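PDB 4YXT: polyketide biosynthesis 3-hydroxy-3-methylglutaryl-ACP synthase PksG from Bacillus subtilis, which catalyses the aldol condensation of acetyl-AcpK with a carrier-bound beta-ketothioester intermediate during synthesis of the antibiotic bacillaene. Local coordinates for residues S219-Y231 with F324-S336. The protein carries 1 engineered substitution. Numbering follows the deposited sequence.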
ATOM      1  N   SER A 219      16.082 -12.664 -11.703  1.00 27.90           N
ATOM      2  CA  SER A 219      14.628 -12.403 -11.633  1.00 26.01           C
ATOM      3  C   SER A 219      14.219 -11.117 -12.398  1.00 21.39           C
ATOM      4  O   SER A 219      13.282 -11.115 -13.219  1.00 20.53           O
ATOM      5  CB  SER A 219      14.116 -12.433 -10.209  1.00 28.42           C
ATOM      6  OG  SER A 219      14.847 -11.567  -9.384  1.00 37.77           O
ATOM      7  N   TYR A 220      14.961 -10.047 -12.226  1.00 20.66           N
ATOM      8  CA  TYR A 220      14.780  -8.873 -13.087  1.00 21.48           C
ATOM      9  C   TYR A 220      14.736  -9.217 -14.548  1.00 21.87           C
ATOM     10  O   TYR A 220      13.858  -8.761 -15.252  1.00 20.81           O
ATOM     11  CB  TYR A 220      15.904  -7.870 -12.836  1.00 24.05           C
ATOM     12  CG  TYR A 220      15.837  -6.552 -13.568  1.00 22.63           C
ATOM     13  CD1 TYR A 220      16.067  -6.463 -14.946  1.00 24.33           C
ATOM     14  CD2 TYR A 220      15.545  -5.375 -12.871  1.00 22.78           C
ATOM     15  CE1 TYR A 220      16.053  -5.217 -15.607  1.00 24.89           C
ATOM     16  CE2 TYR A 220      15.521  -4.142 -13.517  1.00 23.05           C
ATOM     17  CZ  TYR A 220      15.765  -4.060 -14.870  1.00 23.36           C
ATOM     18  OH  TYR A 220      15.713  -2.850 -15.493  1.00 24.28           O
ATOM     19  N   LEU A 221      15.695 -10.009 -15.027  1.00 22.85           N
ATOM     20  CA  LEU A 221      15.747 -10.332 -16.465  1.00 23.90           C
ATOM     21  C   LEU A 221      14.636 -11.284 -16.881  1.00 24.46           C
ATOM     22  O   LEU A 221      13.963 -11.085 -17.918  1.00 21.14           O
ATOM     23  CB  LEU A 221      17.094 -10.936 -16.844  1.00 25.39           C
ATOM     24  CG  LEU A 221      18.282 -10.001 -16.767  1.00 27.14           C
ATOM     25  CD1 LEU A 221      19.591 -10.808 -16.829  1.00 29.77           C
ATOM     26  CD2 LEU A 221      18.210  -8.927 -17.852  1.00 25.54           C
ATOM     27  N   ASP A 222      14.392 -12.303 -16.069  1.00 24.55           N
ATOM     28  CA  ASP A 222      13.207 -13.129 -16.338  1.00 26.48           C
ATOM     29  C   ASP A 222      11.888 -12.311 -16.415  1.00 25.30           C
ATOM     30  O   ASP A 222      11.078 -12.532 -17.352  1.00 24.78           O
ATOM     31  CB  ASP A 222      13.117 -14.257 -15.340  1.00 29.59           C
ATOM     32  CG  ASP A 222      14.309 -15.241 -15.448  1.00 35.21           C
ATOM     33  OD1 ASP A 222      15.010 -15.263 -16.501  1.00 34.31           O
ATOM     34  OD2 ASP A 222      14.542 -15.995 -14.458  1.00 43.42           O
ATOM     35  N   CYS A 223      11.695 -11.339 -15.503  1.00 22.87           N
ATOM     36  CA  CYS A 223      10.495 -10.524 -15.530  1.00 24.87           C
ATOM     37  C   CYS A 223      10.491  -9.555 -16.710  1.00 26.29           C
ATOM     38  O   CYS A 223       9.436  -9.305 -17.295  1.00 21.93           O
ATOM     39  CB  CYS A 223      10.230  -9.752 -14.247  1.00 25.07           C
ATOM     40  SG  CYS A 223       9.944 -10.673 -12.682  1.00 25.97           S
ATOM     41  N   CYS A 224      11.654  -8.995 -17.048  1.00 27.52           N
ATOM     42  CA  CYS A 224      11.735  -8.161 -18.241  1.00 27.94           C
ATOM     43  C   CYS A 224      11.186  -8.883 -19.505  1.00 28.08           C
ATOM     44  O   CYS A 224      10.368  -8.328 -20.266  1.00 27.67           O
ATOM     45  CB  CYS A 224      13.163  -7.680 -18.437  1.00 29.32           C
ATOM     46  SG  CYS A 224      13.201  -6.353 -19.603  1.00 29.50           S
ATOM     47  N   GLU A 225      11.537 -10.148 -19.688  1.00 26.31           N
ATOM     48  CA  GLU A 225      10.999 -10.906 -20.830  1.00 26.04           C
ATOM     49  C   GLU A 225       9.527 -11.311 -20.651  1.00 26.74           C
ATOM     50  O   GLU A 225       8.734 -11.236 -21.600  1.00 22.22           O
ATOM     51  CB  GLU A 225      11.859 -12.146 -21.079  1.00 29.85           C
ATOM     52  CG  GLU A 225      11.188 -13.264 -21.872  1.00 34.68           C
ATOM     53  CD  GLU A 225      12.078 -14.502 -21.995  1.00 42.99           C
ATOM     54  OE1 GLU A 225      13.313 -14.392 -21.765  1.00 40.95           O
ATOM     55  OE2 GLU A 225      11.539 -15.598 -22.308  1.00 50.48           O
ATOM     56  N   GLN A 226       9.131 -11.775 -19.463  1.00 27.70           N
ATOM     57  CA  GLN A 226       7.740 -12.228 -19.308  1.00 27.88           C
ATOM     58  C   GLN A 226       6.771 -11.087 -19.380  1.00 24.65           C
ATOM     59  O   GLN A 226       5.702 -11.200 -19.981  1.00 22.65           O
ATOM     60  CB  GLN A 226       7.527 -13.005 -18.016  1.00 28.56           C
ATOM     61  CG  GLN A 226       8.264 -14.335 -18.015  1.00 32.46           C
ATOM     62  CD  GLN A 226       7.770 -15.310 -19.079  1.00 31.56           C
ATOM     63  OE1 GLN A 226       8.540 -16.113 -19.613  1.00 38.28           O
ATOM     64  NE2 GLN A 226       6.487 -15.240 -19.386  1.00 31.27           N
ATOM     65  N   THR A 227       7.137  -9.962 -18.800  1.00 22.64           N
ATOM     66  CA  THR A 227       6.212  -8.824 -18.848  1.00 22.00           C
ATOM     67  C   THR A 227       5.913  -8.431 -20.286  1.00 21.43           C
ATOM     68  O   THR A 227       4.762  -8.147 -20.661  1.00 21.53           O
ATOM     69  CB  THR A 227       6.726  -7.616 -18.013  1.00 21.97           C
ATOM     70  OG1 THR A 227       8.041  -7.237 -18.411  1.00 20.27           O
ATOM     71  CG2 THR A 227       6.714  -7.929 -16.547  1.00 20.88           C
ATOM     72  N   PHE A 228       6.935  -8.439 -21.138  1.00 22.38           N
ATOM     73  CA  PHE A 228       6.713  -8.061 -22.535  1.00 21.41           C
ATOM     74  C   PHE A 228       5.863  -9.078 -23.271  1.00 21.81           C
ATOM     75  O   PHE A 228       5.003  -8.716 -24.065  1.00 21.27           O
ATOM     76  CB  PHE A 228       8.017  -7.784 -23.325  1.00 22.31           C
ATOM     77  CG  PHE A 228       7.741  -7.219 -24.696  1.00 23.39           C
ATOM     78  CD1 PHE A 228       7.204  -5.969 -24.821  1.00 23.79           C
ATOM     79  CD2 PHE A 228       7.898  -7.994 -25.846  1.00 24.37           C
ATOM     80  CE1 PHE A 228       6.844  -5.456 -26.067  1.00 25.50           C
ATOM     81  CE2 PHE A 228       7.559  -7.470 -27.098  1.00 27.19           C
ATOM     82  CZ  PHE A 228       7.052  -6.193 -27.202  1.00 26.10           C
ATOM     83  N   LEU A 229       6.166 -10.351 -23.061  1.00 25.04           N
ATOM     84  CA  LEU A 229       5.340 -11.467 -23.531  1.00 26.00           C
ATOM     85  C   LEU A 229       3.869 -11.256 -23.125  1.00 25.31           C
ATOM     86  O   LEU A 229       2.913 -11.356 -23.978  1.00 22.25           O
ATOM     87  CB  LEU A 229       5.835 -12.776 -22.897  1.00 30.33           C
ATOM     88  CG  LEU A 229       6.004 -14.067 -23.690  1.00 37.36           C
ATOM     89  CD1 LEU A 229       7.503 -14.247 -23.933  1.00 40.81           C
ATOM     90  CD2 LEU A 229       5.414 -15.307 -22.992  1.00 36.91           C
ATOM     91  N   GLU A 230       3.647 -10.918 -21.848  1.00 23.29           N
ATOM     92  CA  GLU A 230       2.243 -10.700 -21.417  1.00 26.86           C
ATOM     93  C   GLU A 230       1.588  -9.499 -22.162  1.00 26.59           C
ATOM     94  O   GLU A 230       0.456  -9.585 -22.683  1.00 28.23           O
ATOM     95  CB  GLU A 230       2.140 -10.560 -19.906  1.00 30.10           C
ATOM     96  CG  GLU A 230       2.689 -11.757 -19.122  1.00 37.27           C
ATOM     97  CD  GLU A 230       1.680 -12.927 -18.975  1.00 42.86           C
ATOM     98  OE1 GLU A 230       0.607 -12.928 -19.667  1.00 43.67           O
ATOM     99  OE2 GLU A 230       1.972 -13.851 -18.159  1.00 38.68           O
ATOM    100  N   TYR A 231       2.319  -8.394 -22.246  1.00 24.67           N
ATOM    101  CA  TYR A 231       1.861  -7.210 -22.991  1.00 25.13           C
ATOM    102  C   TYR A 231       1.486  -7.532 -24.425  1.00 24.40           C
ATOM    103  O   TYR A 231       0.458  -7.103 -24.911  1.00 25.22           O
ATOM    104  CB  TYR A 231       2.975  -6.195 -22.982  1.00 23.34           C
ATOM    105  CG  TYR A 231       2.703  -4.889 -23.680  1.00 26.18           C
ATOM    106  CD1 TYR A 231       2.954  -4.766 -25.035  1.00 26.48           C
ATOM    107  CD2 TYR A 231       2.299  -3.748 -22.976  1.00 24.11           C
ATOM    108  CE1 TYR A 231       2.767  -3.577 -25.698  1.00 26.83           C
ATOM    109  CE2 TYR A 231       2.108  -2.552 -23.635  1.00 25.69           C
ATOM    110  CZ  TYR A 231       2.344  -2.477 -25.000  1.00 27.57           C
ATOM    111  OH  TYR A 231       2.223  -1.327 -25.720  1.00 26.87           O
ATOM    112  N   PHE A 324       9.265  -0.530 -18.175  1.00 20.22           N
ATOM    113  CA  PHE A 324       9.407  -1.782 -17.464  1.00 19.15           C
ATOM    114  C   PHE A 324       9.672  -1.504 -16.035  1.00 17.82           C
ATOM    115  O   PHE A 324      10.667  -0.931 -15.736  1.00 17.97           O
ATOM    116  CB  PHE A 324      10.577  -2.602 -17.997  1.00 18.90           C
ATOM    117  CG  PHE A 324      10.872  -3.811 -17.176  1.00 19.59           C
ATOM    118  CD1 PHE A 324       9.932  -4.838 -17.072  1.00 20.09           C
ATOM    119  CD2 PHE A 324      12.060  -3.925 -16.504  1.00 19.65           C
ATOM    120  CE1 PHE A 324      10.177  -5.965 -16.301  1.00 21.69           C
ATOM    121  CE2 PHE A 324      12.328  -5.045 -15.728  1.00 21.97           C
ATOM    122  CZ  PHE A 324      11.381  -6.068 -15.613  1.00 21.99           C
ATOM    123  N   SER A 325       8.822  -2.003 -15.155  1.00 18.41           N
ATOM    124  CA  SER A 325       8.990  -1.898 -13.698  1.00 17.00           C
ATOM    125  C   SER A 325       9.312  -3.233 -13.037  1.00 16.97           C
ATOM    126  O   SER A 325       8.747  -4.298 -13.388  1.00 16.88           O
ATOM    127  CB  SER A 325       7.661  -1.346 -13.121  1.00 18.26           C
ATOM    128  OG  SER A 325       7.536  -1.468 -11.720  1.00 18.77           O
ATOM    129  N   TYR A 326      10.197  -3.183 -12.036  1.00 18.92           N
ATOM    130  CA  TYR A 326      10.557  -4.365 -11.287  1.00 20.06           C
ATOM    131  C   TYR A 326      10.677  -4.014  -9.839  1.00 19.41           C
ATOM    132  O   TYR A 326      11.298  -3.047  -9.482  1.00 20.18           O
ATOM    133  CB  TYR A 326      11.912  -4.927 -11.718  1.00 19.01           C
ATOM    134  CG  TYR A 326      12.303  -6.162 -10.886  1.00 18.84           C
ATOM    135  CD1 TYR A 326      13.212  -6.085  -9.852  1.00 18.26           C
ATOM    136  CD2 TYR A 326      11.716  -7.417 -11.150  1.00 19.52           C
ATOM    137  CE1 TYR A 326      13.532  -7.212  -9.094  1.00 19.02           C
ATOM    138  CE2 TYR A 326      12.029  -8.534 -10.390  1.00 19.65           C
ATOM    139  CZ  TYR A 326      12.940  -8.420  -9.367  1.00 19.39           C
ATOM    140  OH  TYR A 326      13.188  -9.527  -8.611  1.00 19.52           O
ATOM    141  N   GLY A 327      10.166  -4.866  -9.001  1.00 20.01           N
ATOM    142  CA  GLY A 327      10.534  -4.805  -7.623  1.00 20.03           C
ATOM    143  C   GLY A 327      10.851  -6.184  -7.137  1.00 20.34           C
ATOM    144  O   GLY A 327      10.220  -7.160  -7.544  1.00 20.75           O
ATOM    145  N   SER A 328      11.809  -6.248  -6.223  1.00 19.84           N
ATOM    146  CA  SER A 328      12.153  -7.449  -5.539  1.00 20.15           C
ATOM    147  C   SER A 328      11.022  -8.066  -4.838  1.00 17.90           C
ATOM    148  O   SER A 328      10.200  -7.360  -4.284  1.00 17.76           O
ATOM    149  CB  SER A 328      13.200  -7.134  -4.461  1.00 23.29           C
ATOM    150  OG  SER A 328      14.413  -6.883  -5.086  1.00 26.05           O
ATOM    151  N   GLY A 329      11.011  -9.392  -4.767  1.00 17.11           N
ATOM    152  CA  GLY A 329      10.091 -10.029  -3.848  1.00 18.86           C
ATOM    153  C   GLY A 329       9.142 -11.093  -4.348  1.00 22.01           C
ATOM    154  O   GLY A 329       8.944 -12.061  -3.607  1.00 24.06           O
ATOM    155  N   CYS A 330       8.528 -10.962  -5.551  1.00 19.03           N
ATOM    156  CA  CYS A 330       8.787  -9.927  -6.536  1.00 19.56           C
ATOM    157  C   CYS A 330       7.508  -9.669  -7.350  1.00 18.79           C
ATOM    158  O   CYS A 330       6.613 -10.497  -7.353  1.00 18.18           O
ATOM    159  CB  CYS A 330       9.848 -10.364  -7.524  1.00 22.10           C
ATOM    160  SG  CYS A 330       9.244 -11.299  -8.984  1.00 24.96           S
ATOM    161  N   CYS A 331       7.418  -8.507  -7.967  1.00 17.96           N
ATOM    162  CA  CYS A 331       6.335  -8.194  -8.937  1.00 19.59           C
ATOM    163  C   CYS A 331       6.912  -7.277 -10.008  1.00 19.60           C
ATOM    164  O   CYS A 331       7.914  -6.568  -9.743  1.00 23.07           O
ATOM    165  CB  CYS A 331       5.060  -7.540  -8.273  1.00 18.27           C
ATOM    166  SG  CYS A 331       3.585  -7.632  -9.354  1.00 20.20           S
ATOM    167  N   SER A 332       6.283  -7.270 -11.187  1.00 18.52           N
ATOM    168  CA  SER A 332       6.780  -6.495 -12.289  1.00 18.89           C
ATOM    169  C   SER A 332       5.676  -6.160 -13.300  1.00 19.93           C
ATOM    170  O   SER A 332       4.601  -6.739 -13.270  1.00 20.36           O
ATOM    171  CB  SER A 332       7.951  -7.219 -12.985  1.00 19.02           C
ATOM    172  OG  SER A 332       7.600  -8.453 -13.581  1.00 19.89           O
ATOM    173  N   GLU A 333       5.941  -5.186 -14.169  1.00 19.39           N
ATOM    174  CA  GLU A 333       4.967  -4.751 -15.139  1.00 19.18           C
ATOM    175  C   GLU A 333       5.623  -3.996 -16.312  1.00 20.42           C
ATOM    176  O   GLU A 333       6.507  -3.178 -16.101  1.00 20.86           O
ATOM    177  CB  GLU A 333       3.900  -3.851 -14.522  1.00 18.92           C
ATOM    178  CG  GLU A 333       2.704  -3.501 -15.477  1.00 19.68           C
ATOM    179  CD  GLU A 333       1.432  -2.972 -14.734  1.00 22.15           C
ATOM    180  OE1 GLU A 333       0.488  -2.466 -15.385  1.00 24.81           O
ATOM    181  OE2 GLU A 333       1.334  -3.059 -13.481  1.00 23.29           O
ATOM    182  N   PHE A 334       5.115  -4.253 -17.526  1.00 19.82           N
ATOM    183  CA  PHE A 334       5.495  -3.518 -18.687  1.00 19.77           C
ATOM    184  C   PHE A 334       4.274  -2.826 -19.193  1.00 19.69           C
ATOM    185  O   PHE A 334       3.263  -3.450 -19.406  1.00 20.09           O
ATOM    186  CB  PHE A 334       6.064  -4.443 -19.764  1.00 19.33           C
ATOM    187  CG  PHE A 334       6.524  -3.720 -20.972  1.00 20.15           C
ATOM    188  CD1 PHE A 334       5.662  -3.511 -22.044  1.00 19.54           C
ATOM    189  CD2 PHE A 334       7.816  -3.227 -21.046  1.00 20.47           C
ATOM    190  CE1 PHE A 334       6.091  -2.819 -23.150  1.00 22.33           C
ATOM    191  CE2 PHE A 334       8.262  -2.538 -22.169  1.00 20.64           C
ATOM    192  CZ  PHE A 334       7.403  -2.313 -23.211  1.00 21.94           C
ATOM    193  N   TYR A 335       4.396  -1.544 -19.464  1.00 19.78           N
ATOM    194  CA  TYR A 335       3.303  -0.798 -20.005  1.00 20.19           C
ATOM    195  C   TYR A 335       3.838   0.363 -20.825  1.00 21.77           C
ATOM    196  O   TYR A 335       5.031   0.620 -20.841  1.00 21.80           O
ATOM    197  CB  TYR A 335       2.447  -0.243 -18.855  1.00 21.07           C
ATOM    198  CG  TYR A 335       3.176   0.498 -17.755  1.00 21.01           C
ATOM    199  CD1 TYR A 335       4.016  -0.149 -16.881  1.00 21.31           C
ATOM    200  CD2 TYR A 335       2.984   1.871 -17.575  1.00 23.48           C
ATOM    201  CE1 TYR A 335       4.640   0.528 -15.848  1.00 22.12           C
ATOM    202  CE2 TYR A 335       3.607   2.556 -16.560  1.00 24.34           C
ATOM    203  CZ  TYR A 335       4.427   1.883 -15.699  1.00 23.59           C
ATOM    204  OH  TYR A 335       5.004   2.582 -14.680  1.00 30.29           O
ATOM    205  N   SER A 336       2.938   1.065 -21.499  1.00 23.21           N
ATOM    206  CA  SER A 336       3.323   2.030 -22.493  1.00 24.45           C
ATOM    207  C   SER A 336       2.434   3.233 -22.416  1.00 23.56           C
ATOM    208  O   SER A 336       1.350   3.178 -21.816  1.00 24.68           O
ATOM    209  CB  SER A 336       3.229   1.427 -23.892  1.00 24.46           C
ATOM    210  OG  SER A 336       1.899   1.128 -24.190  1.00 25.12           O
TER
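Y220 and Y231 of helix 219-231 pack against F324 and F334 of the antiparallel hairpin 324-336, a buried helix-on-sheet contact in the thiolase-like fold of the HMG-CoA synthase family. It illustrates how aromatic residues can fill a helix-sheet interface: the helix passes 7.2 Å from strand 331-336, their axes 48° apart, and two ring clusters fill the layer between. In the first, the edge of F324 meets the face of Y220, with CE2 3.7 Å from CZ of Y220. C224 covers a face of the F324 ring, its SG 4.1 Å from the centroid and nearly on the ring normal, while OG1 of T227 lies at that ring's edge. Y220 CA lies over a face of the Y326 ring as a CH-pi contact, and C223 SG sits at the Y326 edge. The Y220 hydroxyl bonds to the carbonyl of H250, a proton donor/acceptor by similarity, so this end of the interface adjoins the probable active site. In the second cluster F334 serves twice: its face receives the edge of F228, and its own edge points into the face of Y231 with planes at 90°. Between the clusters, T227 OG1, set between the backbone N and the carbonyl carbon (chi1 54°), donates a hydrogen bond to C223 O of its own helix, which also accepts the backbone N-H of T227, from the opposite face of the carbonyl plane. At the far end S336 OG, also bonded to D187, accepts a hydrogen bond from the Y231 hydroxyl, OH to OG 2.9 Å, in the plane of the tyrosine ring.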